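PDB 4AW7: GH86A beta-porphyranase from Bacteroides plebeius, which hydrolyses the sulfated red-seaweed polysaccharide porphyran at the linkages between beta-D-galactopyranose and alpha-L-galactopyranose-6-sulfate, releasing mostly a disaccharide. Local coordinates for residues Q159-A162 and M163-M167; R211-M214 and F215-A219. One frame throughout, in Å; residues are numbered along the deposited sequence. Where two conformers were deposited one is given.

Contact 1 of 2, residues Q159-A162 and M163-M167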
ATOM      1  N   GLN A 159      20.720 -22.242   1.742  1.00 10.05           N
ATOM      2  CA  GLN A 159      20.004 -21.677   0.606  1.00  9.99           C
ATOM      3  C   GLN A 159      18.618 -22.261   0.494  1.00 10.69           C
ATOM      4  O   GLN A 159      18.200 -23.121   1.283  1.00 13.08           O
ATOM      5  CB  GLN A 159      20.829 -21.873  -0.688  1.00 11.22           C
ATOM      6  CG  GLN A 159      22.172 -21.147  -0.714  1.00 10.80           C
ATOM      7  CD  GLN A 159      22.891 -21.384  -2.012  1.00 13.35           C
ATOM      8  OE1 GLN A 159      22.814 -22.489  -2.560  1.00 17.46           O
ATOM      9  NE2 GLN A 159      23.503 -20.385  -2.559  1.00 14.85           N
ATOM     10  N   GLY A 160      17.839 -21.728  -0.430  1.00 10.97           N
ATOM     11  CA  GLY A 160      16.534 -22.307  -0.719  1.00 11.32           C
ATOM     12  C   GLY A 160      15.573 -22.200   0.451  1.00 11.53           C
ATOM     13  O   GLY A 160      15.581 -21.240   1.216  1.00 11.43           O
ATOM     14  N   GLN A 161      14.710 -23.195   0.595  1.00 12.61           N
ATOM     15  CA  GLN A 161      13.722 -23.251   1.654  1.00 13.01           C
ATOM     16  C   GLN A 161      14.367 -23.110   3.020  1.00 11.63           C
ATOM     17  O   GLN A 161      13.832 -22.417   3.890  1.00 10.98           O
ATOM     18  CB  GLN A 161      12.929 -24.576   1.577  1.00 15.35           C
ATOM     19  CG  GLN A 161      11.828 -24.733   2.666  1.00 19.54           C
ATOM     20  CD  GLN A 161      10.957 -25.974   2.501  1.00 24.50           C
ATOM     21  OE1 GLN A 161      10.695 -26.424   1.376  1.00 30.38           O
ATOM     22  NE2 GLN A 161      10.484 -26.519   3.626  1.00 28.02           N
ATOM     23  N   ALA A 162      15.491 -23.781   3.262  1.00 11.37           N
ATOM     24  CA  ALA A 162      16.145 -23.682   4.547  1.00 11.32           C
ATOM     25  C   ALA A 162      16.551 -22.233   4.841  1.00  9.95           C
ATOM     26  O   ALA A 162      16.456 -21.810   5.989  1.00 10.94           O
ATOM     27  CB  ALA A 162      17.378 -24.645   4.606  1.00 12.34           C
ATOM     28  N   MET A 163      17.040 -21.502   3.856  1.00 10.00           N
ATOM     29  CA  MET A 163      17.358 -20.092   4.068  1.00  9.39           C
ATOM     30  C   MET A 163      16.114 -19.243   4.235  1.00  9.17           C
ATOM     31  O   MET A 163      16.128 -18.336   5.076  1.00  9.51           O
ATOM     32  CB  MET A 163      18.271 -19.546   2.973  1.00  9.89           C
ATOM     33  CG  MET A 163      18.588 -18.082   3.133  1.00  9.33           C
ATOM     34  SD  MET A 163      19.241 -17.594   4.740  1.00 10.82           S
ATOM     35  CE  MET A 163      21.014 -17.541   4.453  1.00 12.59           C
ATOM     36  N   ARG A 164      15.055 -19.502   3.489  1.00  9.33           N
ATOM     37  CA  ARG A 164      13.795 -18.748   3.756  0.50  9.53           C
ATOM     38  C   ARG A 164      13.359 -18.925   5.186  1.00 10.11           C
ATOM     39  O   ARG A 164      12.997 -17.970   5.872  1.00 10.36           O
ATOM     40  CB  ARG A 164      12.632 -19.190   2.861  0.50 10.08           C
ATOM     41  CG  ARG A 164      12.809 -18.776   1.426  0.50  9.20           C
ATOM     42  CD  ARG A 164      11.606 -19.105   0.496  0.50 11.53           C
ATOM     43  NE  ARG A 164      11.407 -20.547   0.155  0.50 14.82           N
ATOM     44  CZ  ARG A 164      12.051 -21.243  -0.800  0.50 12.71           C
ATOM     45  NH1 ARG A 164      13.034 -20.727  -1.509  0.50 15.21           N
ATOM     46  NH2 ARG A 164      11.792 -22.532  -0.978  0.50 15.30           N
ATOM     47  N   GLU A 165      13.459 -20.162   5.685  1.00 10.76           N
ATOM     48  CA  GLU A 165      13.086 -20.445   7.055  1.00 11.01           C
ATOM     49  C   GLU A 165      14.003 -19.738   8.068  1.00 10.99           C
ATOM     50  O   GLU A 165      13.545 -19.203   9.080  1.00 10.61           O
ATOM     51  CB  GLU A 165      13.030 -21.959   7.316  1.00 11.27           C
ATOM     52  CG  GLU A 165      11.893 -22.639   6.591  1.00 13.95           C
ATOM     53  CD  GLU A 165      11.935 -24.141   6.601  1.00 16.65           C
ATOM     54  OE1 GLU A 165      12.924 -24.704   7.108  1.00 21.16           O
ATOM     55  OE2 GLU A 165      10.992 -24.753   6.077  1.00 21.18           O
ATOM     56  N   LEU A 166      15.306 -19.719   7.808  1.00  9.89           N
ATOM     57  CA  LEU A 166      16.262 -18.995   8.657  1.00 10.39           C
ATOM     58  C   LEU A 166      15.938 -17.484   8.656  1.00  9.98           C
ATOM     59  O   LEU A 166      15.957 -16.842   9.722  1.00 10.33           O
ATOM     60  CB  LEU A 166      17.699 -19.254   8.175  1.00 10.10           C
ATOM     61  CG  LEU A 166      18.824 -18.533   8.946  1.00 11.13           C
ATOM     62  CD1 LEU A 166      18.788 -18.965  10.437  1.00 14.99           C
ATOM     63  CD2 LEU A 166      20.152 -18.830   8.313  1.00 11.98           C
ATOM     64  N   MET A 167      15.616 -16.927   7.504  1.00  9.56           N
ATOM     65  CA  MET A 167      15.264 -15.495   7.413  1.00  9.17           C
ATOM     66  C   MET A 167      14.007 -15.208   8.234  1.00  9.53           C
ATOM     67  O   MET A 167      13.927 -14.175   8.914  1.00 10.19           O
ATOM     68  CB  MET A 167      15.076 -15.154   5.947  1.00  9.38           C
ATOM     69  CG  MET A 167      16.358 -15.081   5.173  1.00  8.93           C
ATOM     70  SD  MET A 167      16.068 -15.100   3.372  1.00  9.84           S
ATOM     71  CE  MET A 167      17.641 -14.445   2.775  1.00 10.75           C
TER
HETATM   72  O   HOH W   1       9.792 -24.422  -0.657  1.00 31.89           O
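Q161 reaches R164 and E165, one turn further along the same helix, and its side chain shows how a first-turn residue can serve two opposite charges. Its CB lies 3.5 Å from NH2 of R164 in one of that arginine's two conformers. In this conformer the chain bends at chi3 and folds the guanidinium back, with the backbone N of Q161 and the carbonyl carbon of G160 against one face. Further out, CG of Q161 sits 3.5 Å from OE2 of E165. With CG anti to the backbone N (chi1 -179°) and the chain extended beyond it, the amide runs out to the carboxylate. There NE2 donates to OE2 of E165 at 3.1 Å, nearly straight at 162°. The acceptor lies close to the amide plane but is met from above the carboxylate plane; the two planes stand 71° apart. The other tip atom, OE1, accepts a hydrogen bond from a water that, in the same R164 conformer, accepts from NH2 at 2.8 Å. Beneath run i to i+4 bonds of an alpha helix, R164 N to G160 O and E165 N to Q161 O among them; G160 has a positive phi, which favours glycine. The neutral amide thus offers its N-H to the acid and, in this conformer of R164, its carbonyl through water to the base, a polar network on the enzyme's surface.

Contact 2 of 2, residues R211-M214 and F215-A219; sequences RMKM and FIDRA
The charged pair of this short helix is K213 and D217, an i to i+4 salt bridge along one side of an alpha helix. NZ of the lysine meets OD2 of the aspartate at 2.8 Å in a hydrogen-bonded salt bridge that uses the syn lone pair of the oxygen. The lysine chain runs extended from the backbone and turns only at its last torsion (chi4 -74°), which brings the ammonium round to the carboxylate. OD1 of D217 is held by K261 and Y257 of helix 245-262, so each carboxylate oxygen has a partner. An alanine in place of K213 would probably leave OD2 without its mate in this helix and make the carboxylate depend more on K261 and Y257.

The apolar contacts lie on other sides. SD of M212, carried on a chain bent at chi2 and chi3, is 3.9 Å from CG1 of I216 and approaches CD2 of the F215 ring obliquely at 4.3 Å. F215 continues inward, its ring meeting Y171 edge to face and also Y193, a residue of the potassium site. M214 and R218 lie side by side and point the same way, with SD of the methionine 4.0 Å from CD of the arginine, whose NE forms a salt bridge to D169 of helix 160-179.

Backbone bonds complete the set. R211, at the N-cap position, gives its carbonyl to F215 N at 2.9 Å, and the pattern continues from I216 N to M212 O and from D217 N to K213 O.

Buried M212, F215 and I216 thus pack on strand 225-233 of the parallel sheet, through V228 and F226, while M214 lies against helix 160-179. The K213-D217 bridge ties one turn to the next, and D217 and R218 also reach helices 245-262 and 160-179.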
ATOM      1  N   ARG A 211       5.787 -18.895   1.161  1.00  9.48           N
ATOM      2  CA  ARG A 211       6.374 -17.587   1.406  1.00  9.79           C
ATOM      3  C   ARG A 211       5.531 -16.869   2.461  1.00  9.45           C
ATOM      4  O   ARG A 211       5.809 -16.999   3.637  1.00  9.58           O
ATOM      5  CB  ARG A 211       6.581 -16.809   0.086  1.00  9.80           C
ATOM      6  CG  ARG A 211       7.849 -17.158  -0.675  1.00 10.08           C
ATOM      7  CD  ARG A 211       7.855 -18.531  -1.300  1.00 10.92           C
ATOM      8  NE  ARG A 211       9.002 -18.681  -2.193  1.00 10.72           N
ATOM      9  CZ  ARG A 211       9.314 -19.795  -2.831  1.00 12.23           C
ATOM     10  NH1 ARG A 211       8.627 -20.895  -2.643  1.00 13.53           N
ATOM     11  NH2 ARG A 211      10.304 -19.789  -3.692  1.00 13.11           N
ATOM     12  N   MET A 212       4.494 -16.127   2.063  1.00  8.33           N
ATOM     13  CA  MET A 212       3.788 -15.308   3.035  1.00  8.36           C
ATOM     14  C   MET A 212       3.025 -16.112   4.070  1.00  8.22           C
ATOM     15  O   MET A 212       3.004 -15.711   5.227  1.00  9.46           O
ATOM     16  CB  MET A 212       2.890 -14.276   2.334  1.00  8.58           C
ATOM     17  CG  MET A 212       2.088 -13.399   3.257  1.00  9.34           C
ATOM     18  SD  MET A 212       3.033 -12.332   4.393  1.00  9.71           S
ATOM     19  CE  MET A 212       3.361 -10.873   3.351  1.00  9.39           C
ATOM     20  N   LYS A 213       2.378 -17.207   3.704  1.00  8.92           N
ATOM     21  CA  LYS A 213       1.702 -18.018   4.737  1.00  9.76           C
ATOM     22  C   LYS A 213       2.699 -18.510   5.758  1.00  9.79           C
ATOM     23  O   LYS A 213       2.454 -18.433   6.973  1.00  9.84           O
ATOM     24  CB  LYS A 213       0.972 -19.196   4.128  1.00 10.36           C
ATOM     25  CG  LYS A 213       0.091 -19.891   5.125  1.00 13.73           C
ATOM     26  CD  LYS A 213      -0.584 -21.165   4.568  1.00 16.02           C
ATOM     27  CE  LYS A 213      -1.297 -21.960   5.632  1.00 22.24           C
ATOM     28  NZ  LYS A 213      -0.313 -22.651   6.476  1.00 22.98           N
ATOM     29  N   MET A 214       3.843 -19.004   5.266  1.00  9.46           N
ATOM     30  CA  MET A 214       4.876 -19.500   6.152  1.00 10.32           C
ATOM     31  C   MET A 214       5.384 -18.394   7.069  1.00  9.84           C
ATOM     32  O   MET A 214       5.562 -18.610   8.271  1.00 10.45           O
ATOM     33  CB  MET A 214       5.998 -20.126   5.326  1.00 10.55           C
ATOM     34  CG  MET A 214       7.134 -20.753   6.155  1.00 12.21           C
ATOM     35  SD  MET A 214       8.435 -19.630   6.623  1.00 13.35           S
ATOM     36  CE  MET A 214       9.342 -19.538   5.056  1.00 14.99           C
ATOM     37  N   PHE A 215       5.563 -17.183   6.530  1.00  9.50           N
ATOM     38  CA  PHE A 215       5.965 -16.051   7.353  1.00  8.86           C
ATOM     39  C   PHE A 215       4.961 -15.744   8.440  1.00  9.14           C
ATOM     40  O   PHE A 215       5.324 -15.576   9.624  1.00  9.57           O
ATOM     41  CB  PHE A 215       6.211 -14.810   6.478  1.00  9.05           C
ATOM     42  CG  PHE A 215       6.713 -13.649   7.255  1.00  8.38           C
ATOM     43  CD1 PHE A 215       8.033 -13.587   7.645  1.00  9.02           C
ATOM     44  CD2 PHE A 215       5.858 -12.611   7.651  1.00  8.92           C
ATOM     45  CE1 PHE A 215       8.495 -12.556   8.439  1.00  9.35           C
ATOM     46  CE2 PHE A 215       6.330 -11.579   8.438  1.00  9.54           C
ATOM     47  CZ  PHE A 215       7.652 -11.558   8.838  1.00  8.97           C
ATOM     48  N   ILE A 216       3.690 -15.662   8.064  1.00  8.32           N
ATOM     49  CA  ILE A 216       2.651 -15.397   9.031  1.00  9.72           C
ATOM     50  C   ILE A 216       2.612 -16.485  10.106  1.00 10.08           C
ATOM     51  O   ILE A 216       2.491 -16.188  11.298  1.00 11.15           O
ATOM     52  CB  ILE A 216       1.284 -15.181   8.358  1.00  8.56           C
ATOM     53  CG1 ILE A 216       1.325 -13.901   7.498  1.00  9.57           C
ATOM     54  CG2 ILE A 216       0.168 -15.092   9.390  1.00 11.18           C
ATOM     55  CD1 ILE A 216       0.116 -13.695   6.602  1.00 11.11           C
ATOM     56  N   ASP A 217       2.739 -17.742   9.703  1.00  9.84           N
ATOM     57  CA  ASP A 217       2.692 -18.852  10.664  1.00 11.21           C
ATOM     58  C   ASP A 217       3.885 -18.862  11.609  1.00 11.94           C
ATOM     59  O   ASP A 217       3.743 -19.115  12.795  1.00 14.20           O
ATOM     60  CB  ASP A 217       2.632 -20.183   9.896  1.00 11.19           C
ATOM     61  CG  ASP A 217       1.309 -20.428   9.230  1.00 12.36           C
ATOM     62  OD1 ASP A 217       0.273 -19.828   9.643  1.00 14.38           O
ATOM     63  OD2 ASP A 217       1.282 -21.279   8.307  1.00 15.49           O
ATOM     64  N   ARG A 218       5.072 -18.610  11.100  1.00 11.37           N
ATOM     65  CA  ARG A 218       6.311 -18.859  11.816  1.00 11.97           C
ATOM     66  C   ARG A 218       6.866 -17.613  12.520  1.00 12.11           C
ATOM     67  O   ARG A 218       7.486 -17.719  13.562  1.00 14.65           O
ATOM     68  CB  ARG A 218       7.344 -19.452  10.851  1.00 12.97           C
ATOM     69  CG  ARG A 218       8.655 -19.933  11.400  1.00 15.11           C
ATOM     70  CD  ARG A 218       9.331 -20.826  10.355  1.00 17.51           C
ATOM     71  NE  ARG A 218      10.636 -21.262  10.813  1.00 17.70           N
ATOM     72  CZ  ARG A 218      11.149 -22.464  10.577  1.00 17.34           C
ATOM     73  NH1 ARG A 218      10.471 -23.367   9.876  1.00 16.82           N
ATOM     74  NH2 ARG A 218      12.361 -22.755  11.031  1.00 18.48           N
ATOM     75  N   ALA A 219       6.659 -16.425  11.968  1.00 10.67           N
ATOM     76  CA  ALA A 219       7.033 -15.154  12.590  1.00 10.15           C
ATOM     77  C   ALA A 219       5.868 -14.226  12.924  1.00  9.68           C
ATOM     78  O   ALA A 219       6.072 -13.262  13.673  1.00 10.16           O
ATOM     79  CB  ALA A 219       8.034 -14.404  11.696  1.00 10.94           C
TER

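Overall arrangement
Contacts 1 and 2 come in series along the chain, the first on helix 160-179 and the second on helix 212-219, with strand 189-195 and helix 206-210 between them. Their centres are 12 Å apart, and the helices pack on each other: CE of M214 is 4.0 Å from CB of R164, and a long, weak ion pair links R218 to E165. In one conformer of R164 its guanidinium also comes close to that of R211. Both helices belong to the layer around the parallel sheet of the catalytic domain, whose strands 189-195 and 225-233 are neighbours. The R164 and R211 side chains each lie about 11 Å from that of E146, the probable proton donor, so the pair borders the active-site region without forming it.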